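Local coordinates for ALBA-Domain Protein (Trypanosoma brucei, PDB 7DL8), which probably binds RNA through its Alba domain, at residues M64-Q75 and V85-A95. Numbering follows the deposited sequence.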
# COMPACT_ATOMS: atom_id res chain seq x y z
N MET A 64 -23.37 5.61 6.16
CA MET A 64 -23.40 7.06 6.27
C MET A 64 -23.46 7.77 4.92
O MET A 64 -24.09 8.83 4.82
CB MET A 64 -22.17 7.57 7.02
CG MET A 64 -22.03 7.01 8.42
SD MET A 64 -23.39 7.50 9.49
CE MET A 64 -22.72 8.99 10.21
N VAL A 65 -22.83 7.22 3.89
CA VAL A 65 -22.74 7.89 2.60
C VAL A 65 -23.23 6.95 1.50
O VAL A 65 -23.35 5.74 1.68
CB VAL A 65 -21.30 8.36 2.28
CG1 VAL A 65 -20.72 9.13 3.46
CG2 VAL A 65 -20.42 7.18 1.91
N VAL A 66 -23.50 7.55 0.34
CA VAL A 66 -23.72 6.83 -0.90
C VAL A 66 -22.79 7.42 -1.95
O VAL A 66 -22.60 8.64 -2.00
CB VAL A 66 -25.19 6.89 -1.36
CG1 VAL A 66 -26.06 6.01 -0.47
CG2 VAL A 66 -25.69 8.33 -1.34
N VAL A 67 -22.21 6.56 -2.77
CA VAL A 67 -21.26 7.00 -3.78
C VAL A 67 -22.03 7.57 -4.97
O VAL A 67 -22.89 6.90 -5.55
CB VAL A 67 -20.35 5.85 -4.23
CG1 VAL A 67 -19.43 6.31 -5.35
CG2 VAL A 67 -19.53 5.34 -3.05
N LYS A 68 -21.73 8.82 -5.31
CA LYS A 68 -22.38 9.47 -6.45
C LYS A 68 -21.56 9.38 -7.73
O LYS A 68 -22.15 9.34 -8.82
CB LYS A 68 -22.64 10.95 -6.12
CG LYS A 68 -23.32 11.73 -7.25
CD LYS A 68 -23.33 13.23 -6.96
CE LYS A 68 -23.91 14.00 -8.14
NZ LYS A 68 -23.10 13.84 -9.38
N LYS A 69 -20.24 9.30 -7.63
CA LYS A 69 -19.39 9.28 -8.81
C LYS A 69 -17.97 8.89 -8.42
O LYS A 69 -17.49 9.29 -7.35
CB LYS A 69 -19.38 10.65 -9.51
CG LYS A 69 -18.87 10.64 -10.93
CD LYS A 69 -19.12 11.97 -11.62
CE LYS A 69 -17.98 12.94 -11.37
NZ LYS A 69 -18.42 14.36 -11.48
N ILE A 70 -17.32 8.11 -9.27
CA ILE A 70 -15.91 7.77 -9.13
C ILE A 70 -15.24 8.01 -10.48
O ILE A 70 -15.68 7.46 -11.50
CB ILE A 70 -15.69 6.31 -8.68
CG1 ILE A 70 -16.46 6.03 -7.39
CG2 ILE A 70 -14.21 6.03 -8.48
CD1 ILE A 70 -16.31 4.60 -6.90
N THR A 71 -14.19 8.84 -10.49
CA THR A 71 -13.43 9.11 -11.69
C THR A 71 -11.95 8.93 -11.42
O THR A 71 -11.47 9.14 -10.30
CB THR A 71 -13.67 10.54 -12.22
OG1 THR A 71 -13.10 11.49 -11.32
CG2 THR A 71 -15.16 10.81 -12.38
N THR A 72 -11.22 8.52 -12.46
CA THR A 72 -9.77 8.42 -12.42
C THR A 72 -9.17 9.38 -13.44
O THR A 72 -9.77 9.68 -14.47
CB THR A 72 -9.29 6.99 -12.72
OG1 THR A 72 -9.71 6.60 -14.03
CG2 THR A 72 -9.88 6.02 -11.70
N SER A 73 -7.97 9.87 -13.13
CA SER A 73 -7.28 10.83 -13.99
C SER A 73 -5.78 10.67 -13.81
O SER A 73 -5.31 9.91 -12.95
CB SER A 73 -7.72 12.27 -13.68
OG SER A 73 -7.07 12.76 -12.52
N ARG A 74 -5.02 11.39 -14.64
CA ARG A 74 -3.57 11.33 -14.61
C ARG A 74 -3.00 12.74 -14.67
O ARG A 74 -3.32 13.51 -15.58
CB ARG A 74 -3.04 10.50 -15.79
CG ARG A 74 -1.56 10.15 -15.69
CD ARG A 74 -1.20 9.07 -16.69
NE ARG A 74 -0.83 7.82 -16.03
CZ ARG A 74 -0.25 6.80 -16.63
NH1 ARG A 74 0.05 6.87 -17.93
NH2 ARG A 74 0.05 5.70 -15.95
N GLN A 75 -2.16 13.07 -13.69
CA GLN A 75 -1.47 14.35 -13.61
C GLN A 75 0.04 14.12 -13.54
O GLN A 75 0.51 12.99 -13.38
CB GLN A 75 -1.94 15.16 -12.39
CG GLN A 75 -1.85 14.42 -11.07
CD GLN A 75 -2.39 15.24 -9.91
OE1 GLN A 75 -1.63 15.68 -9.05
NE2 GLN A 75 -3.70 15.44 -9.89
N VAL A 85 1.43 10.78 -12.40
CA VAL A 85 0.78 10.46 -11.13
C VAL A 85 -0.70 10.24 -11.40
O VAL A 85 -1.37 11.13 -11.93
CB VAL A 85 0.99 11.56 -10.08
CG1 VAL A 85 0.29 11.20 -8.78
CG2 VAL A 85 2.48 11.79 -9.84
N ASP A 86 -1.20 9.06 -11.03
CA ASP A 86 -2.61 8.74 -11.21
C ASP A 86 -3.40 9.13 -9.97
O ASP A 86 -2.88 9.16 -8.85
CB ASP A 86 -2.78 7.25 -11.51
CG ASP A 86 -2.22 6.86 -12.86
OD1 ASP A 86 -2.44 7.60 -13.83
OD2 ASP A 86 -1.53 5.82 -12.93
N LYS A 87 -4.68 9.43 -10.19
CA LYS A 87 -5.53 10.00 -9.15
C LYS A 87 -6.93 9.41 -9.23
O LYS A 87 -7.47 9.22 -10.33
CB LYS A 87 -5.59 11.52 -9.29
CG LYS A 87 -6.72 12.21 -8.54
CD LYS A 87 -6.69 13.70 -8.80
CE LYS A 87 -7.83 14.42 -8.10
NZ LYS A 87 -7.96 15.82 -8.57
N ILE A 88 -7.51 9.12 -8.07
CA ILE A 88 -8.90 8.69 -7.96
C ILE A 88 -9.67 9.78 -7.22
O ILE A 88 -9.11 10.52 -6.41
CB ILE A 88 -9.04 7.33 -7.25
CG1 ILE A 88 -10.41 6.70 -7.54
CG2 ILE A 88 -8.84 7.47 -5.75
CD1 ILE A 88 -10.55 5.28 -7.02
N GLU A 89 -10.96 9.90 -7.53
CA GLU A 89 -11.82 10.89 -6.89
C GLU A 89 -13.21 10.29 -6.71
O GLU A 89 -13.89 9.99 -7.69
CB GLU A 89 -11.90 12.18 -7.71
CG GLU A 89 -12.72 13.27 -7.05
CD GLU A 89 -12.80 14.54 -7.89
OE1 GLU A 89 -13.57 14.56 -8.87
OE2 GLU A 89 -12.08 15.51 -7.56
N ILE A 90 -13.62 10.11 -5.45
CA ILE A 90 -14.92 9.55 -5.11
C ILE A 90 -15.78 10.67 -4.53
O ILE A 90 -15.37 11.34 -3.58
CB ILE A 90 -14.79 8.39 -4.11
CG1 ILE A 90 -13.89 7.29 -4.69
CG2 ILE A 90 -16.16 7.83 -3.77
CD1 ILE A 90 -12.88 6.75 -3.70
N VAL A 91 -16.96 10.86 -5.10
CA VAL A 91 -17.92 11.85 -4.63
C VAL A 91 -18.96 11.12 -3.79
O VAL A 91 -19.65 10.22 -4.27
CB VAL A 91 -18.58 12.60 -5.80
CG1 VAL A 91 -19.53 13.66 -5.28
CG2 VAL A 91 -17.53 13.20 -6.70
N VAL A 92 -19.08 11.52 -2.52
CA VAL A 92 -20.02 10.91 -1.59
C VAL A 92 -21.03 11.96 -1.14
O VAL A 92 -20.69 13.13 -0.98
CB VAL A 92 -19.30 10.27 -0.38
CG1 VAL A 92 -18.32 9.21 -0.85
CG2 VAL A 92 -18.59 11.34 0.45
N THR A 93 -22.27 11.53 -0.95
CA THR A 93 -23.33 12.35 -0.40
C THR A 93 -23.94 11.63 0.79
O THR A 93 -23.62 10.47 1.07
CB THR A 93 -24.42 12.67 -1.44
OG1 THR A 93 -25.17 11.48 -1.74
CG2 THR A 93 -23.79 13.21 -2.72
N LYS A 94 -24.83 12.33 1.50
CA LYS A 94 -25.49 11.73 2.65
C LYS A 94 -26.34 10.54 2.24
O LYS A 94 -27.02 10.57 1.21
CB LYS A 94 -26.37 12.76 3.35
CG LYS A 94 -25.68 13.65 4.36
CD LYS A 94 -26.69 14.60 4.98
CE LYS A 94 -26.05 15.89 5.42
NZ LYS A 94 -25.70 16.76 4.25
N ALA A 95 -26.31 9.49 3.05
CA ALA A 95 -27.22 8.38 2.89
C ALA A 95 -28.50 8.66 3.68
O ALA A 95 -28.58 9.62 4.45
CB ALA A 95 -26.57 7.07 3.35
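Arg74 and Asp86 lie side by side on one face of the long antiparallel hairpin formed by 65-75 and 85-94. The arginine's CG stands anti to the backbone N (chi1 -168°), and a bend at chi3 turns the guanidinium edge to the carboxylate, the two planes only 9° apart. NE of Arg74 meets the syn side of Asp86 OD1 at 2.7 Å, a salt bridge somewhat out of both planes. On the same face, Ile70 runs beside two isoleucines: its CG2 rests 4.0 Å from CG1 of Ile88, while its CG1 is 3.9 Å from CG1 of Ile90. Val67 crosses Ile90, CG1 to CG2 3.9 Å. Val67, Ile88 and Ile90 also touch helix 49-61, and Ile70 meets Ile70 of the second subunit. OG1 of Thr72 is hydrogen-bonded to Glu57 of the second subunit. Just beyond Val67 a classic beta bulge sets Lys68 and Lys69 both against Val91, whose O takes the amide of Lys68 at 2.7 Å and whose N binds Lys69 O at 2.8 Å. The opposite face mixes lysines, Glu89, Thr71 and Ser73 with valines such as Val91. The salt bridge keeps the guanidinium nearly coplanar with the carboxylate beside Glu57 of the second subunit, whose added negative charge would probably strengthen the pull on Arg74.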